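Local coordinates for cytoplasmic protein (Cryptococcus neoformans var. grubii serotype A, PDB 7LPO) that probably hydrolyses steryl beta-glucosides, releasing glucose from the sterol, as a fungal member of glycoside hydrolase family 5, at residues G513-P525 / P563-P575. Residues are numbered along the deposited sequence; the frame is centred on the assembly and turned at random.
Sequences GNYPTLVGEIGIP and PNCLNYAIWNYVP
Leu518 and Val519 run parallel to Asn567 and Tyr568, joined where Val519 N donates to Asn567 O (2.8 Å) and Ala569 N to Val519 O (2.9 Å). At Gly520 the first chain turns a corner; beyond it Ile522 N reaches Ala569 O only weakly, but Trp571 N donates to Ile522 O at 2.7 Å. Further on, a water accepts from Ile524 N and lies within hydrogen-bonding distance of Trp571 O, bridging the diverging backbones. Leu518 lays CG across Asn567 CB at 3.6 Å, while Asn567 ND2 donates to Thr517 O (3.0 Å) from above the carbonyl plane; with OD1 on Leu38 N, this amide joins the residue leading into strand 518-519 to strand 35-43. On the opposite face, Val519 CB abuts Tyr568 CB, Val519 CG2 meets Leu566 CD1 at 3.9 Å, and Tyr568 also packs on Met557 of helix 547-559. Strands 518-522 and 567-570 fit the seventh and eighth strands of the family's TIM barrel, which closes as 567-570 pairs with 35-43. The seventh strand of such barrels carries the catalytic nucleophile at its C-terminal end, a place consistent with Glu521, whose OE1 binds a tris molecule and Tyr454 OH and whose OE2 salt-bridges Arg100. The glutamate and the Trp571 indole lie side by side, planes 25° apart; OE1 sits above one face, offset toward the rim, and CD is 3.7 Å from CE3. With chi1 at -172° the indole extends away from Trp571 N, alongside the glutamate, and the following peptide bond, to Asn572, is cis.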
loop_
_atom_site.group_PDB
_atom_site.type_symbol
_atom_site.label_atom_id
_atom_site.label_comp_id
_atom_site.label_asym_id
_atom_site.label_seq_id
_atom_site.Cartn_x
_atom_site.Cartn_y
_atom_site.Cartn_z
ATOM N N GLY A 513 10.457 15.599 -10.573
ATOM C CA GLY A 513 10.559 16.070 -11.933
ATOM C C GLY A 513 9.275 15.809 -12.691
ATOM O O GLY A 513 8.204 15.620 -12.102
ATOM N N ASN A 514 9.383 15.804 -14.020
ATOM C CA ASN A 514 8.220 15.597 -14.879
ATOM C C ASN A 514 8.035 14.098 -15.083
ATOM O O ASN A 514 8.487 13.493 -16.058
ATOM C CB ASN A 514 8.381 16.357 -16.183
ATOM C CG ASN A 514 7.971 17.806 -16.045
ATOM O OD1 ASN A 514 6.816 18.168 -16.290
ATOM N ND2 ASN A 514 8.914 18.646 -15.632
ATOM N N TYR A 515 7.363 13.496 -14.118
ATOM C CA TYR A 515 7.124 12.067 -14.050
ATOM C C TYR A 515 5.661 11.838 -13.728
ATOM O O TYR A 515 4.989 12.722 -13.185
ATOM C CB TYR A 515 7.989 11.411 -12.968
ATOM C CG TYR A 515 9.445 11.298 -13.320
ATOM C CD1 TYR A 515 9.871 10.403 -14.292
ATOM C CD2 TYR A 515 10.399 12.070 -12.670
ATOM C CE1 TYR A 515 11.206 10.279 -14.609
ATOM C CE2 TYR A 515 11.741 11.963 -12.989
ATOM C CZ TYR A 515 12.133 11.062 -13.960
ATOM O OH TYR A 515 13.457 10.935 -14.283
ATOM N N PRO A 516 5.141 10.657 -14.028
ATOM C CA PRO A 516 3.757 10.350 -13.649
ATOM C C PRO A 516 3.621 10.155 -12.148
ATOM O O PRO A 516 4.598 9.975 -11.419
ATOM C CB PRO A 516 3.446 9.053 -14.404
ATOM C CG PRO A 516 4.573 8.886 -15.406
ATOM C CD PRO A 516 5.764 9.579 -14.806
ATOM N N THR A 517 2.374 10.209 -11.692
ATOM C CA THR A 517 2.007 9.870 -10.326
ATOM C C THR A 517 0.972 8.752 -10.359
ATOM O O THR A 517 0.050 8.773 -11.183
ATOM C CB THR A 517 1.435 11.071 -9.574
ATOM O OG1 THR A 517 2.358 12.164 -9.617
ATOM C CG2 THR A 517 1.153 10.689 -8.120
ATOM N N LEU A 518 1.120 7.779 -9.461
ATOM C CA LEU A 518 0.165 6.687 -9.345
ATOM C C LEU A 518 -0.108 6.469 -7.870
ATOM O O LEU A 518 0.830 6.308 -7.086
ATOM C CB LEU A 518 0.708 5.423 -10.002
ATOM C CG LEU A 518 -0.169 4.174 -10.072
ATOM C CD1 LEU A 518 0.348 3.221 -11.146
ATOM C CD2 LEU A 518 -0.194 3.477 -8.739
ATOM N N VAL A 519 -1.381 6.489 -7.486
ATOM C CA VAL A 519 -1.742 6.309 -6.083
ATOM C C VAL A 519 -1.730 4.807 -5.822
ATOM O O VAL A 519 -2.687 4.097 -6.142
ATOM C CB VAL A 519 -3.093 6.937 -5.742
ATOM C CG1 VAL A 519 -3.405 6.709 -4.277
ATOM C CG2 VAL A 519 -3.090 8.434 -6.070
ATOM N N GLY A 520 -0.634 4.316 -5.241
ATOM C CA GLY A 520 -0.430 2.879 -5.146
ATOM C C GLY A 520 -1.410 2.164 -4.244
ATOM O O GLY A 520 -1.613 0.955 -4.402
ATOM N N GLU A 521 -1.981 2.864 -3.276
ATOM C CA GLU A 521 -3.043 2.321 -2.445
ATOM C C GLU A 521 -4.068 3.406 -2.158
ATOM O O GLU A 521 -3.707 4.537 -1.817
ATOM C CB GLU A 521 -2.526 1.786 -1.107
ATOM C CG GLU A 521 -1.567 0.632 -1.185
ATOM C CD GLU A 521 -1.259 0.050 0.198
ATOM O OE1 GLU A 521 -2.021 0.336 1.157
ATOM O OE2 GLU A 521 -0.247 -0.674 0.322
ATOM N N ILE A 522 -5.343 3.042 -2.265
ATOM C CA ILE A 522 -6.452 3.905 -1.868
ATOM C C ILE A 522 -7.666 3.007 -1.703
ATOM O O ILE A 522 -7.832 2.038 -2.450
ATOM C CB ILE A 522 -6.691 5.038 -2.898
ATOM C CG1 ILE A 522 -7.876 5.918 -2.478
ATOM C CG2 ILE A 522 -6.930 4.485 -4.291
ATOM C CD1 ILE A 522 -7.911 7.257 -3.180
ATOM N N GLY A 523 -8.482 3.291 -0.690
ATOM C CA GLY A 523 -9.640 2.446 -0.432
ATOM C C GLY A 523 -10.403 2.874 0.802
ATOM O O GLY A 523 -10.055 3.852 1.467
ATOM N N ILE A 524 -11.455 2.112 1.101
ATOM C CA ILE A 524 -12.352 2.404 2.222
ATOM C C ILE A 524 -12.740 1.104 2.910
ATOM O O ILE A 524 -12.669 0.021 2.316
ATOM C CB ILE A 524 -13.631 3.149 1.779
ATOM C CG1 ILE A 524 -14.392 2.334 0.729
ATOM C CG2 ILE A 524 -13.299 4.525 1.200
ATOM C CD1 ILE A 524 -15.597 1.573 1.252
ATOM N N PRO A 525 -13.172 1.189 4.172
ATOM C CA PRO A 525 -13.616 -0.016 4.895
ATOM C C PRO A 525 -15.074 -0.364 4.617
ATOM O O PRO A 525 -15.958 0.495 4.659
ATOM C CB PRO A 525 -13.416 0.360 6.366
ATOM C CG PRO A 525 -13.656 1.874 6.374
ATOM C CD PRO A 525 -13.095 2.376 5.048
ATOM N N PRO A 563 -9.399 17.532 -11.870
ATOM C CA PRO A 563 -8.190 17.885 -12.622
ATOM C C PRO A 563 -7.022 16.952 -12.369
ATOM O O PRO A 563 -5.991 17.093 -13.043
ATOM C CB PRO A 563 -7.873 19.299 -12.121
ATOM C CG PRO A 563 -8.353 19.272 -10.671
ATOM C CD PRO A 563 -9.613 18.421 -10.708
ATOM N N ASN A 564 -7.136 16.024 -11.412
ATOM C CA ASN A 564 -6.002 15.175 -11.064
ATOM C C ASN A 564 -5.771 14.104 -12.125
ATOM O O ASN A 564 -4.631 13.867 -12.526
ATOM C CB ASN A 564 -6.222 14.545 -9.685
ATOM C CG ASN A 564 -6.280 15.585 -8.574
ATOM O OD1 ASN A 564 -5.642 16.628 -8.659
ATOM N ND2 ASN A 564 -7.038 15.298 -7.527
ATOM N N CYS A 565 -6.836 13.434 -12.570
ATOM C CA CYS A 565 -6.759 12.414 -13.622
ATOM C C CYS A 565 -5.659 11.389 -13.333
ATOM O O CYS A 565 -4.796 11.104 -14.167
ATOM C CB CYS A 565 -6.553 13.071 -14.992
ATOM S SG CYS A 565 -7.955 14.082 -15.567
ATOM N N LEU A 566 -5.726 10.793 -12.149
ATOM C CA LEU A 566 -4.619 10.015 -11.620
ATOM C C LEU A 566 -4.698 8.534 -11.981
ATOM O O LEU A 566 -5.773 7.973 -12.223
ATOM C CB LEU A 566 -4.564 10.145 -10.096
ATOM C CG LEU A 566 -3.870 11.373 -9.515
ATOM C CD1 LEU A 566 -4.262 11.541 -8.049
ATOM C CD2 LEU A 566 -2.363 11.251 -9.661
ATOM N N ASN A 567 -3.524 7.914 -12.029
ATOM C CA ASN A 567 -3.400 6.470 -11.991
ATOM C C ASN A 567 -3.560 5.994 -10.549
ATOM O O ASN A 567 -3.209 6.704 -9.597
ATOM C CB ASN A 567 -2.038 6.040 -12.540
ATOM C CG ASN A 567 -1.710 6.682 -13.876
ATOM O OD1 ASN A 567 -2.315 6.372 -14.904
ATOM N ND2 ASN A 567 -0.742 7.582 -13.868
ATOM N N TYR A 568 -4.103 4.789 -10.375
ATOM C CA TYR A 568 -4.190 4.299 -9.007
ATOM C C TYR A 568 -4.478 2.809 -8.947
ATOM O O TYR A 568 -4.918 2.194 -9.919
ATOM C CB TYR A 568 -5.259 5.057 -8.208
ATOM C CG TYR A 568 -6.666 5.007 -8.781
ATOM C CD1 TYR A 568 -7.466 3.885 -8.622
ATOM C CD2 TYR A 568 -7.195 6.085 -9.465
ATOM C CE1 TYR A 568 -8.747 3.838 -9.128
ATOM C CE2 TYR A 568 -8.492 6.050 -9.968
ATOM C CZ TYR A 568 -9.254 4.925 -9.798
ATOM O OH TYR A 568 -10.531 4.886 -10.302
ATOM N N ALA A 569 -4.200 2.247 -7.771
ATOM C CA ALA A 569 -4.471 0.853 -7.442
ATOM C C ALA A 569 -5.283 0.847 -6.154
ATOM O O ALA A 569 -4.785 1.253 -5.098
ATOM C CB ALA A 569 -3.177 0.049 -7.283
ATOM N N ILE A 570 -6.531 0.399 -6.256
ATOM C CA ILE A 570 -7.401 0.298 -5.095
ATOM C C ILE A 570 -6.915 -0.806 -4.160
ATOM O O ILE A 570 -6.573 -1.913 -4.595
ATOM C CB ILE A 570 -8.845 0.025 -5.549
ATOM C CG1 ILE A 570 -9.352 1.151 -6.456
ATOM C CG2 ILE A 570 -9.726 -0.173 -4.335
ATOM C CD1 ILE A 570 -10.691 0.835 -7.124
ATOM N N TRP A 571 -6.890 -0.510 -2.863
ATOM C CA TRP A 571 -6.693 -1.519 -1.826
ATOM C C TRP A 571 -8.068 -1.948 -1.314
ATOM O O TRP A 571 -8.788 -1.125 -0.739
ATOM C CB TRP A 571 -5.841 -0.981 -0.665
ATOM C CG TRP A 571 -5.494 -2.078 0.303
ATOM C CD1 TRP A 571 -6.244 -2.515 1.356
ATOM C CD2 TRP A 571 -4.329 -2.914 0.267
ATOM N NE1 TRP A 571 -5.623 -3.580 1.971
ATOM C CE2 TRP A 571 -4.446 -3.845 1.323
ATOM C CE3 TRP A 571 -3.203 -2.966 -0.557
ATOM C CZ2 TRP A 571 -3.470 -4.806 1.584
ATOM C CZ3 TRP A 571 -2.237 -3.922 -0.304
ATOM C CH2 TRP A 571 -2.376 -4.832 0.758
ATOM N N ASN A 572 -8.448 -3.217 -1.514
ATOM C CA ASN A 572 -7.744 -4.221 -2.306
ATOM C C ASN A 572 -8.798 -5.235 -2.810
ATOM O O ASN A 572 -10.004 -5.030 -2.650
ATOM C CB ASN A 572 -6.656 -4.922 -1.501
ATOM C CG ASN A 572 -7.184 -5.599 -0.255
ATOM O OD1 ASN A 572 -8.240 -5.243 0.292
ATOM N ND2 ASN A 572 -6.438 -6.575 0.210
ATOM N N TYR A 573 -8.336 -6.323 -3.416
ATOM C CA TYR A 573 -9.182 -7.413 -3.896
ATOM C C TYR A 573 -8.729 -8.690 -3.199
ATOM O O TYR A 573 -7.583 -9.117 -3.365
ATOM C CB TYR A 573 -9.073 -7.536 -5.417
ATOM C CG TYR A 573 -10.045 -8.489 -6.059
ATOM C CD1 TYR A 573 -11.313 -8.066 -6.448
ATOM C CD2 TYR A 573 -9.687 -9.816 -6.298
ATOM C CE1 TYR A 573 -12.206 -8.948 -7.048
ATOM C CE2 TYR A 573 -10.558 -10.698 -6.901
ATOM C CZ TYR A 573 -11.820 -10.262 -7.280
ATOM O OH TYR A 573 -12.694 -11.154 -7.874
ATOM N N VAL A 574 -9.613 -9.284 -2.410
ATOM C CA VAL A 574 -9.241 -10.416 -1.571
ATOM C C VAL A 574 -10.179 -11.583 -1.844
ATOM O O VAL A 574 -11.301 -11.607 -1.310
ATOM C CB VAL A 574 -9.277 -10.038 -0.082
ATOM C CG1 VAL A 574 -8.801 -11.189 0.780
ATOM C CG2 VAL A 574 -8.446 -8.780 0.177
ATOM N N PRO A 575 -9.751 -12.580 -2.624
ATOM C CA PRO A 575 -10.651 -13.708 -2.935
ATOM C C PRO A 575 -11.264 -14.414 -1.732
ATOM O O PRO A 575 -12.379 -14.939 -1.857
ATOM C CB PRO A 575 -9.748 -14.660 -3.731
ATOM C CG PRO A 575 -8.763 -13.716 -4.433
ATOM C CD PRO A 575 -8.507 -12.612 -3.424
HETATM O O HOH W 1 -11.430 -0.335 -0.532
#